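Local coordinates for beta-fructofuranosidase (Bifidobacterium adolescentis, PDB 6NOB), which probably hydrolyses terminal non-reducing beta-D-fructofuranoside residues, acting as a glycoside hydrolase of family 32, at residues L178-P182 and E183-D187; A256-A259 and N260-F263; A304-V308 and P309-T313; V513-G517 and N518-A522. One frame throughout, in Å; residues are numbered along the deposited sequence.

Interaction 1 (L178-P182 and E183-D187); sequences LEPQP and ELHTD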
loop_
_atom_site.group_PDB
_atom_site.type_symbol
_atom_site.label_atom_id
_atom_site.label_comp_id
_atom_site.label_asym_id
_atom_site.label_seq_id
_atom_site.Cartn_x
_atom_site.Cartn_y
_atom_site.Cartn_z
ATOM N N LEU A 178 11.548 -7.993 7.388
ATOM C CA LEU A 178 11.543 -9.369 6.911
ATOM C C LEU A 178 12.180 -9.427 5.530
ATOM O O LEU A 178 12.227 -8.432 4.805
ATOM C CB LEU A 178 10.124 -9.951 6.864
ATOM C CG LEU A 178 9.529 -10.361 8.212
ATOM C CD1 LEU A 178 8.016 -10.442 8.119
ATOM C CD2 LEU A 178 10.115 -11.686 8.673
ATOM N N GLU A 179 12.668 -10.608 5.172
ATOM C CA GLU A 179 13.475 -10.797 3.976
ATOM C C GLU A 179 13.048 -12.070 3.274
ATOM O O GLU A 179 12.373 -12.922 3.867
ATOM C CB GLU A 179 14.966 -10.842 4.337
ATOM C CG GLU A 179 15.465 -9.534 4.926
ATOM C CD GLU A 179 16.949 -9.532 5.207
ATOM O OE1 GLU A 179 17.638 -10.500 4.825
ATOM O OE2 GLU A 179 17.428 -8.552 5.813
ATOM N N PRO A 180 13.407 -12.236 1.994
ATOM C CA PRO A 180 13.026 -13.451 1.270
ATOM C C PRO A 180 13.639 -14.694 1.894
ATOM O O PRO A 180 14.660 -14.635 2.583
ATOM C CB PRO A 180 13.582 -13.220 -0.142
ATOM C CG PRO A 180 13.717 -11.750 -0.262
ATOM C CD PRO A 180 14.080 -11.265 1.109
ATOM N N GLN A 181 12.990 -15.829 1.644
ATOM C CA GLN A 181 13.566 -17.110 2.020
ATOM C C GLN A 181 14.993 -17.204 1.478
ATOM O O GLN A 181 15.258 -16.749 0.359
ATOM C CB GLN A 181 12.725 -18.267 1.471
ATOM C CG GLN A 181 11.289 -18.316 1.974
ATOM C CD GLN A 181 10.333 -17.569 1.065
ATOM O OE1 GLN A 181 10.309 -16.340 1.052
ATOM N NE2 GLN A 181 9.545 -18.312 0.290
ATOM N N PRO A 182 15.929 -17.764 2.244
ATOM C CA PRO A 182 17.334 -17.783 1.793
ATOM C C PRO A 182 17.541 -18.434 0.435
ATOM O O PRO A 182 18.386 -17.973 -0.344
ATOM C CB PRO A 182 18.038 -18.565 2.909
ATOM C CG PRO A 182 17.188 -18.318 4.128
ATOM C CD PRO A 182 15.773 -18.264 3.621
ATOM N N GLU A 183 16.780 -19.487 0.124
ATOM C CA GLU A 183 16.963 -20.193 -1.139
ATOM C C GLU A 183 16.633 -19.325 -2.345
ATOM O O GLU A 183 17.049 -19.653 -3.463
ATOM C CB GLU A 183 16.105 -21.460 -1.160
ATOM C CG GLU A 183 16.378 -22.419 -0.013
ATOM C CD GLU A 183 15.352 -22.307 1.099
ATOM O OE1 GLU A 183 14.894 -21.182 1.380
ATOM O OE2 GLU A 183 15.001 -23.345 1.696
ATOM N N LEU A 184 15.900 -18.227 -2.152
ATOM C CA LEU A 184 15.557 -17.361 -3.273
ATOM C C LEU A 184 16.771 -16.628 -3.827
ATOM O O LEU A 184 16.708 -16.104 -4.946
ATOM C CB LEU A 184 14.482 -16.360 -2.852
ATOM C CG LEU A 184 13.081 -16.963 -2.739
ATOM C CD1 LEU A 184 12.128 -16.003 -2.059
ATOM C CD2 LEU A 184 12.558 -17.358 -4.112
ATOM N N HIS A 185 17.868 -16.580 -3.073
ATOM C CA HIS A 185 19.106 -15.965 -3.525
ATOM C C HIS A 185 20.174 -16.984 -3.896
ATOM O O HIS A 185 21.277 -16.589 -4.287
ATOM C CB HIS A 185 19.643 -15.013 -2.450
ATOM C CG HIS A 185 18.849 -13.751 -2.317
ATOM N ND1 HIS A 185 19.022 -12.868 -1.274
ATOM C CD2 HIS A 185 17.872 -13.228 -3.095
ATOM C CE1 HIS A 185 18.187 -11.854 -1.415
ATOM N NE2 HIS A 185 17.478 -12.048 -2.512
ATOM N N THR A 186 19.880 -18.279 -3.785
ATOM C CA THR A 186 20.791 -19.325 -4.224
ATOM C C THR A 186 20.205 -20.181 -5.334
ATOM O O THR A 186 20.905 -21.052 -5.863
ATOM C CB THR A 186 21.191 -20.226 -3.046
ATOM O OG1 THR A 186 20.014 -20.757 -2.423
ATOM C CG2 THR A 186 21.978 -19.433 -2.023
ATOM N N ASP A 187 18.944 -19.961 -5.698
ATOM C CA ASP A 187 18.274 -20.724 -6.750
ATOM C C ASP A 187 17.518 -19.719 -7.613
ATOM O O ASP A 187 16.472 -19.204 -7.203
ATOM C CB ASP A 187 17.343 -21.772 -6.155
ATOM C CG ASP A 187 16.754 -22.701 -7.200
ATOM O OD1 ASP A 187 16.935 -22.443 -8.411
ATOM O OD2 ASP A 187 16.110 -23.698 -6.806
#
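Leu184 N reaches back to Gln181 O at 3.0 Å, and one residue further His185 N does the same to Pro182 O at 3.1 Å. These two bonds between residues three apart define a short 3-10 turn in the loop that leads from strand 172-173 to strand 190-202, the step from one sheet of the catalytic beta-propeller to the next. The side chains of Gln181 and Leu184 lie side by side and point the same way. Leu184 CD1 touches two neighbours of different character: the ring of Pro180, whose CB is 3.7 Å away, and the amide end of Gln181, whose OE1 is 3.6 Å away. That amide is swung round by a bend in the chain at chi2 (92°) and is fixed at both atoms, OE1 accepting from Arg223 NH1 and NE2 donating to His224 O, so the apolar methyl packs on a group that cannot easily rotate. On the outer side Glu183, also bent in mid-chain, folds its carboxylate back along the turn until OE1 comes within 3.6 Å of Gln181 CB.

Interaction 2 (A256-A259 and N260-F263); sequences ALRA and NDDF. With EDO (1,2-ethanediol), chain C.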
loop_
_atom_site.group_PDB
_atom_site.type_symbol
_atom_site.label_atom_id
_atom_site.label_comp_id
_atom_site.label_asym_id
_atom_site.label_seq_id
_atom_site.Cartn_x
_atom_site.Cartn_y
_atom_site.Cartn_z
ATOM N N ALA A 256 -0.961 -21.548 8.662
ATOM C CA ALA A 256 -2.147 -21.890 7.878
ATOM C C ALA A 256 -1.746 -22.264 6.460
ATOM O O ALA A 256 -1.102 -21.470 5.765
ATOM C CB ALA A 256 -3.146 -20.731 7.864
ATOM N N LEU A 257 -2.140 -23.460 6.034
ATOM C CA LEU A 257 -1.964 -23.927 4.667
ATOM C C LEU A 257 -3.313 -23.980 3.961
ATOM O O LEU A 257 -4.374 -23.891 4.586
ATOM C CB LEU A 257 -1.302 -25.310 4.641
ATOM C CG LEU A 257 -0.132 -25.534 5.597
ATOM C CD1 LEU A 257 0.378 -26.957 5.464
ATOM C CD2 LEU A 257 0.983 -24.533 5.324
ATOM N N ARG A 258 -3.262 -24.125 2.638
ATOM C CA ARG A 258 -4.480 -24.320 1.861
ATOM C C ARG A 258 -5.242 -25.532 2.384
ATOM O O ARG A 258 -4.672 -26.616 2.549
ATOM C CB ARG A 258 -4.142 -24.486 0.376
ATOM C CG ARG A 258 -3.543 -23.227 -0.253
ATOM C CD ARG A 258 -3.371 -23.333 -1.760
ATOM N NE ARG A 258 -2.790 -24.610 -2.151
ATOM C CZ ARG A 258 -3.367 -25.474 -2.978
ATOM N NH1 ARG A 258 -4.541 -25.197 -3.519
ATOM N NH2 ARG A 258 -2.761 -26.610 -3.269
ATOM N N ALA A 259 -6.533 -25.339 2.662
ATOM C CA ALA A 259 -7.296 -26.364 3.369
ATOM C C ALA A 259 -7.472 -27.629 2.537
ATOM O O ALA A 259 -7.546 -28.727 3.098
ATOM C CB ALA A 259 -8.656 -25.809 3.795
ATOM N N ASN A 260 -7.540 -27.506 1.214
ATOM C CA ASN A 260 -7.659 -28.667 0.339
ATOM C C ASN A 260 -7.191 -28.274 -1.058
ATOM O O ASN A 260 -6.870 -27.113 -1.327
ATOM C CB ASN A 260 -9.092 -29.207 0.312
ATOM C CG ASN A 260 -10.104 -28.153 -0.080
ATOM O OD1 ASN A 260 -10.095 -27.657 -1.207
ATOM N ND2 ASN A 260 -10.990 -27.808 0.848
ATOM N N ASP A 261 -7.175 -29.262 -1.956
ATOM C CA ASP A 261 -6.662 -29.065 -3.306
ATOM C C ASP A 261 -7.557 -28.188 -4.172
ATOM O O ASP A 261 -7.124 -27.776 -5.253
ATOM C CB ASP A 261 -6.453 -30.419 -3.988
ATOM C CG ASP A 261 -5.318 -31.215 -3.369
ATOM O OD1 ASP A 261 -4.414 -30.599 -2.764
ATOM O OD2 ASP A 261 -5.330 -32.459 -3.489
ATOM N N ASP A 262 -8.782 -27.890 -3.738
ATOM C CA ASP A 262 -9.657 -27.016 -4.507
ATOM C C ASP A 262 -9.436 -25.538 -4.209
ATOM O O ASP A 262 -9.951 -24.690 -4.947
ATOM C CB ASP A 262 -11.125 -27.384 -4.263
ATOM C CG ASP A 262 -11.576 -28.566 -5.103
ATOM O OD1 ASP A 262 -10.897 -28.890 -6.103
ATOM O OD2 ASP A 262 -12.610 -29.176 -4.762
ATOM N N PHE A 263 -8.702 -25.210 -3.146
ATOM C CA PHE A 263 -8.212 -23.849 -2.979
ATOM C C PHE A 263 -7.374 -23.468 -4.191
ATOM O O PHE A 263 -6.605 -24.281 -4.711
ATOM C CB PHE A 263 -7.353 -23.730 -1.714
ATOM C CG PHE A 263 -8.127 -23.425 -0.458
ATOM C CD1 PHE A 263 -9.222 -24.190 -0.094
ATOM C CD2 PHE A 263 -7.726 -22.394 0.385
ATOM C CE1 PHE A 263 -9.920 -23.919 1.071
ATOM C CE2 PHE A 263 -8.418 -22.116 1.552
ATOM C CZ PHE A 263 -9.516 -22.882 1.897
HETATM C C1 EDO C . 0.572 -25.364 0.342
HETATM O O1 EDO C . -0.534 -25.272 -0.565
HETATM C C2 EDO C . 0.577 -24.190 1.316
HETATM O O2 EDO C . -0.756 -23.721 1.561
HETATM O O HOH W 1 -3.345 -28.786 -4.277
#
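The chain of Arg258 leaves with CG anti to the carbonyl carbon (chi1 -66°), runs extended, then bends at chi3 (-45°), which turns the guanidinium back beside Phe263, a residue five places on. The two side chains slide past each other in opposite directions, their flat groups 67° apart. Phe263 O sits at the guanidinium edge, 2.6 Å from NH1, but the angle is too poor for a hydrogen bond; charge against carbonyl dipole is probably the attraction. The other end of the guanidinium reaches Asp261 through a water, which accepts from NH2 and donates to Asp261 OD1 at 2.6 Å. A bound ethanediol, probably from the crystallisation liquor, takes Arg258 N on O2 and Arg258 NE on O1, each at 2.8 Å. These groups belong to the loop between strands 253-256 and 268-273, which carries the chain from one propeller sheet to the next. Its bend is a type I beta turn, Asn260 to Phe263, combined with an Asx turn: Asn260 OD1 receives Asp262 N at 2.9 Å, in the carbonyl plane and on a lone pair. With an alanine at Arg258, the water would probably lose its NH2 donor, Asp261 its link to the arginine's charge, and Phe263 O its cationic neighbour. Phe263 itself packs edge-to-face with Tyr358 and Phe267. One face of its ring covers the backbone, with Ala259 N 3.7 Å above the centre, and Ala259 CB sits over the same face, off-centre, 3.5 Å from Phe263 CE1.

Interaction 3 (A304-V308 and P309-T313); sequences ADSAV and PGIST
Ala304 meets Thr313 through its backbone: Ala304 O lies 3.3 Å from Thr313 CB and equally near the CG2 methyl, which faces it because OG1 takes the other branch, between the backbone N and carbonyl carbon (chi1 59°). Two residues on, Ser306 turns its hydroxyl along its own chain. OG accepts from Val308 N at 3.3 Å with a fairly straight N-H (159°), an ST turn that starts the chain's reversal. The same OG looks loosely down on the Ile311 tip, with CD1 4.3 Å away, while Ser306 O passes 4.1 Å from Thr313 CG2. At Val308 the reversal is completed by a type II beta turn running to Ile311. Val308 crosses the Pro309 ring at about a right angle, CG1 touching CD at 3.6 Å, and its CB stands 4.2 Å from Ile311 CD1. Gly310 carries a positive phi (88°), where any CB would be jammed against the carbonyl of Pro309. Beyond the turn the chain enters strand 311-312, at the edge of a propeller sheet, where the backbones of Gly310 and Ser312 bond to Ala364. No hydrogen bond joins 304-308 to 309-313, and even Val308 O and Ile311 N stay 3.8 Å apart. Between these two segments the contact is thus van der Waals packing plus the covalent turn, while Gly310 and Ser312 hold backbone bonds to the sheet.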
loop_
_atom_site.group_PDB
_atom_site.type_symbol
_atom_site.label_atom_id
_atom_site.label_comp_id
_atom_site.label_asym_id
_atom_site.label_seq_id
_atom_site.Cartn_x
_atom_site.Cartn_y
_atom_site.Cartn_z
ATOM N N ALA A 304 -25.090 -16.402 -9.084
ATOM C CA ALA A 304 -24.893 -15.072 -9.650
ATOM C C ALA A 304 -26.087 -14.157 -9.392
ATOM O O ALA A 304 -25.917 -12.935 -9.311
ATOM C CB ALA A 304 -24.608 -15.171 -11.147
ATOM N N ASP A 305 -27.301 -14.725 -9.262
ATOM C CA ASP A 305 -28.507 -13.959 -8.920
ATOM C C ASP A 305 -29.288 -14.776 -7.884
ATOM O O ASP A 305 -30.264 -15.458 -8.202
ATOM C CB ASP A 305 -29.354 -13.648 -10.156
ATOM C CG ASP A 305 -30.547 -12.756 -9.842
ATOM O OD1 ASP A 305 -30.724 -12.380 -8.662
ATOM O OD2 ASP A 305 -31.315 -12.438 -10.778
ATOM N N SER A 306 -28.850 -14.701 -6.630
ATOM C CA SER A 306 -29.510 -15.380 -5.525
ATOM C C SER A 306 -29.573 -14.441 -4.328
ATOM O O SER A 306 -28.986 -13.355 -4.328
ATOM C CB SER A 306 -28.785 -16.677 -5.138
ATOM O OG SER A 306 -27.661 -16.406 -4.316
ATOM N N ALA A 307 -30.300 -14.874 -3.298
ATOM C CA ALA A 307 -30.386 -14.157 -2.034
ATOM C C ALA A 307 -29.569 -14.827 -0.938
ATOM O O ALA A 307 -29.667 -14.433 0.230
ATOM C CB ALA A 307 -31.847 -14.029 -1.596
ATOM N N VAL A 308 -28.766 -15.822 -1.287
ATOM C CA VAL A 308 -28.006 -16.582 -0.286
ATOM C C VAL A 308 -26.935 -15.685 0.322
ATOM O O VAL A 308 -26.251 -14.957 -0.420
ATOM C CB VAL A 308 -27.388 -17.825 -0.929
ATOM C CG1 VAL A 308 -26.800 -18.742 0.129
ATOM C CG2 VAL A 308 -28.437 -18.558 -1.760
ATOM N N PRO A 309 -26.766 -15.681 1.641
ATOM C CA PRO A 309 -25.683 -14.899 2.245
ATOM C C PRO A 309 -24.321 -15.463 1.876
ATOM O O PRO A 309 -24.173 -16.629 1.507
ATOM C CB PRO A 309 -25.942 -15.021 3.752
ATOM C CG PRO A 309 -27.368 -15.460 3.868
ATOM C CD PRO A 309 -27.632 -16.300 2.658
ATOM N N GLY A 310 -23.310 -14.602 1.987
ATOM C CA GLY A 310 -21.956 -14.952 1.623
ATOM C C GLY A 310 -21.601 -14.712 0.173
ATOM O O GLY A 310 -20.464 -15.002 -0.226
ATOM N N ILE A 311 -22.529 -14.193 -0.629
ATOM C CA ILE A 311 -22.313 -13.970 -2.054
ATOM C C ILE A 311 -22.712 -12.541 -2.388
ATOM O O ILE A 311 -23.822 -12.109 -2.063
ATOM C CB ILE A 311 -23.115 -14.966 -2.915
ATOM C CG1 ILE A 311 -22.662 -16.400 -2.639
ATOM C CG2 ILE A 311 -22.980 -14.625 -4.391
ATOM C CD1 ILE A 311 -23.730 -17.429 -2.914
ATOM N N SER A 312 -21.809 -11.810 -3.031
ATOM C CA SER A 312 -22.108 -10.487 -3.559
ATOM C C SER A 312 -22.377 -10.624 -5.052
ATOM O O SER A 312 -21.604 -11.269 -5.769
ATOM C CB SER A 312 -20.955 -9.516 -3.296
ATOM O OG SER A 312 -20.936 -8.460 -4.237
ATOM N N THR A 313 -23.479 -10.029 -5.514
ATOM C CA THR A 313 -23.964 -10.263 -6.867
ATOM C C THR A 313 -23.878 -9.054 -7.787
ATOM O O THR A 313 -24.148 -9.202 -8.984
ATOM C CB THR A 313 -25.422 -10.750 -6.838
ATOM O OG1 THR A 313 -26.245 -9.773 -6.190
ATOM C CG2 THR A 313 -25.536 -12.079 -6.103
#

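Interaction 4 (V513-G517 and N518-A522); sequences VTAPG and NAYYA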
loop_
_atom_site.group_PDB
_atom_site.type_symbol
_atom_site.label_atom_id
_atom_site.label_comp_id
_atom_site.label_asym_id
_atom_site.label_seq_id
_atom_site.Cartn_x
_atom_site.Cartn_y
_atom_site.Cartn_z
ATOM N N VAL A 513 -6.207 29.914 -8.405
ATOM C CA VAL A 513 -5.351 29.849 -7.226
ATOM C C VAL A 513 -3.984 29.347 -7.670
ATOM O O VAL A 513 -3.880 28.266 -8.263
ATOM C CB VAL A 513 -5.932 28.934 -6.135
ATOM C CG1 VAL A 513 -4.889 28.658 -5.062
ATOM C CG2 VAL A 513 -7.174 29.557 -5.521
ATOM N N THR A 514 -2.941 30.127 -7.392
ATOM C CA THR A 514 -1.576 29.697 -7.671
ATOM C C THR A 514 -1.077 28.810 -6.537
ATOM O O THR A 514 -1.164 29.181 -5.363
ATOM C CB THR A 514 -0.652 30.902 -7.848
ATOM O OG1 THR A 514 -1.122 31.712 -8.932
ATOM C CG2 THR A 514 0.768 30.446 -8.151
ATOM N N ALA A 515 -0.555 27.636 -6.892
ATOM C CA ALA A 515 -0.148 26.653 -5.899
ATOM C C ALA A 515 1.366 26.632 -5.778
ATOM O O ALA A 515 2.042 26.144 -6.696
ATOM C CB ALA A 515 -0.669 25.270 -6.277
ATOM N N PRO A 516 1.942 27.124 -4.681
ATOM C CA PRO A 516 3.406 27.095 -4.537
ATOM C C PRO A 516 3.909 25.663 -4.436
ATOM O O PRO A 516 3.375 24.857 -3.671
ATOM C CB PRO A 516 3.657 27.874 -3.239
ATOM C CG PRO A 516 2.373 28.604 -2.956
ATOM C CD PRO A 516 1.286 27.751 -3.523
ATOM N N GLY A 517 4.938 25.351 -5.221
ATOM C CA GLY A 517 5.487 24.010 -5.239
ATOM C C GLY A 517 4.562 22.943 -5.778
ATOM O O GLY A 517 4.863 21.754 -5.633
ATOM N N ASN A 518 3.443 23.338 -6.392
ATOM C CA ASN A 518 2.456 22.412 -6.955
ATOM C C ASN A 518 1.975 21.397 -5.920
ATOM O O ASN A 518 1.763 20.221 -6.225
ATOM C CB ASN A 518 2.998 21.703 -8.198
ATOM C CG ASN A 518 1.910 21.400 -9.207
ATOM O OD1 ASN A 518 0.722 21.532 -8.906
ATOM N ND2 ASN A 518 2.306 20.999 -10.414
ATOM N N ALA A 519 1.794 21.857 -4.684
ATOM C CA ALA A 519 1.247 21.033 -3.612
ATOM C C ALA A 519 0.262 21.884 -2.831
ATOM O O ALA A 519 0.660 22.865 -2.198
ATOM C CB ALA A 519 2.354 20.502 -2.695
ATOM N N TYR A 520 -1.018 21.517 -2.875
ATOM C CA TYR A 520 -2.053 22.356 -2.289
ATOM C C TYR A 520 -3.218 21.505 -1.807
ATOM O O TYR A 520 -3.341 20.323 -2.136
ATOM C CB TYR A 520 -2.552 23.406 -3.289
ATOM C CG TYR A 520 -3.270 22.822 -4.489
ATOM C CD1 TYR A 520 -2.565 22.431 -5.621
ATOM C CD2 TYR A 520 -4.651 22.665 -4.492
ATOM C CE1 TYR A 520 -3.214 21.901 -6.724
ATOM C CE2 TYR A 520 -5.309 22.133 -5.585
ATOM C CZ TYR A 520 -4.585 21.755 -6.699
ATOM O OH TYR A 520 -5.236 21.227 -7.792
ATOM N N TYR A 521 -4.085 22.144 -1.028
ATOM C CA TYR A 521 -5.359 21.591 -0.598
ATOM C C TYR A 521 -6.458 22.554 -1.023
ATOM O O TYR A 521 -6.269 23.773 -0.985
ATOM C CB TYR A 521 -5.373 21.378 0.926
ATOM C CG TYR A 521 -6.748 21.325 1.558
ATOM C CD1 TYR A 521 -7.374 22.479 2.015
ATOM C CD2 TYR A 521 -7.412 20.116 1.712
ATOM C CE1 TYR A 521 -8.628 22.431 2.592
ATOM C CE2 TYR A 521 -8.661 20.059 2.293
ATOM C CZ TYR A 521 -9.266 21.218 2.729
ATOM O OH TYR A 521 -10.515 21.164 3.305
ATOM N N ALA A 522 -7.605 22.017 -1.436
ATOM C CA ALA A 522 -8.722 22.864 -1.840
ATOM C C ALA A 522 -10.038 22.286 -1.344
ATOM O O ALA A 522 -10.289 21.087 -1.493
ATOM C CB ALA A 522 -8.766 23.036 -3.361
#
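A tight beta-arch in the C-terminal beta-sandwich carries the chain from strand 510-515 in one sheet to strand 519-526 in the other. Its bond is Asn518 N to Ala515 O, 3.2 Å long; the angles of Pro516 and Gly517 between them fit a type II turn. Gly517 has positive phi, and so has Asn518 (54°), which extends the bend and sends the chain off towards the second sheet. The asparagine side chain leaves the turn, its ND2 bonding to Ala610 O, while Asp613 OD1 accepts from Gly517 N, so both residues of the corner are tied to the segment preceding strand 614-620. Across the angle of the arch, Ala515 CB packs obliquely on Tyr520, 3.5 Å from CD1 and 4.0 Å from CB. Tyr520 CG lies between the backbone N and the carbonyl carbon (chi1 66°), which directs the ring into the space between the two sheets. There the ring rests against Leu616, and its OH is bonded to Leu536 O, so a residue of the six-stranded sheet reaches the backbone of the seven-stranded one. Ala519, on the neighbouring position of the strand, packs instead on Leu632.

All four contacts are local turns, strung along the chain in order without touching. Interactions 1 and 2 lie on successive inter-sheet connections of the propeller, their centres about 24 Å apart and nearest atoms about 12 Å. Interaction 3 is about 23 Å from interaction 2, centre to centre, on the same side of the molecule, but about 42 Å from interaction 1. Interaction 4 belongs to the C-terminal sandwich, with its centre between about 45 and 51 Å from those of the others, across the molecular centre from interactions 1 and 2. The ethanediol sits at interaction 2, and the Pro180 side chain of interaction 1 stays about 11 Å from a bound di(hydroxyethyl)ether.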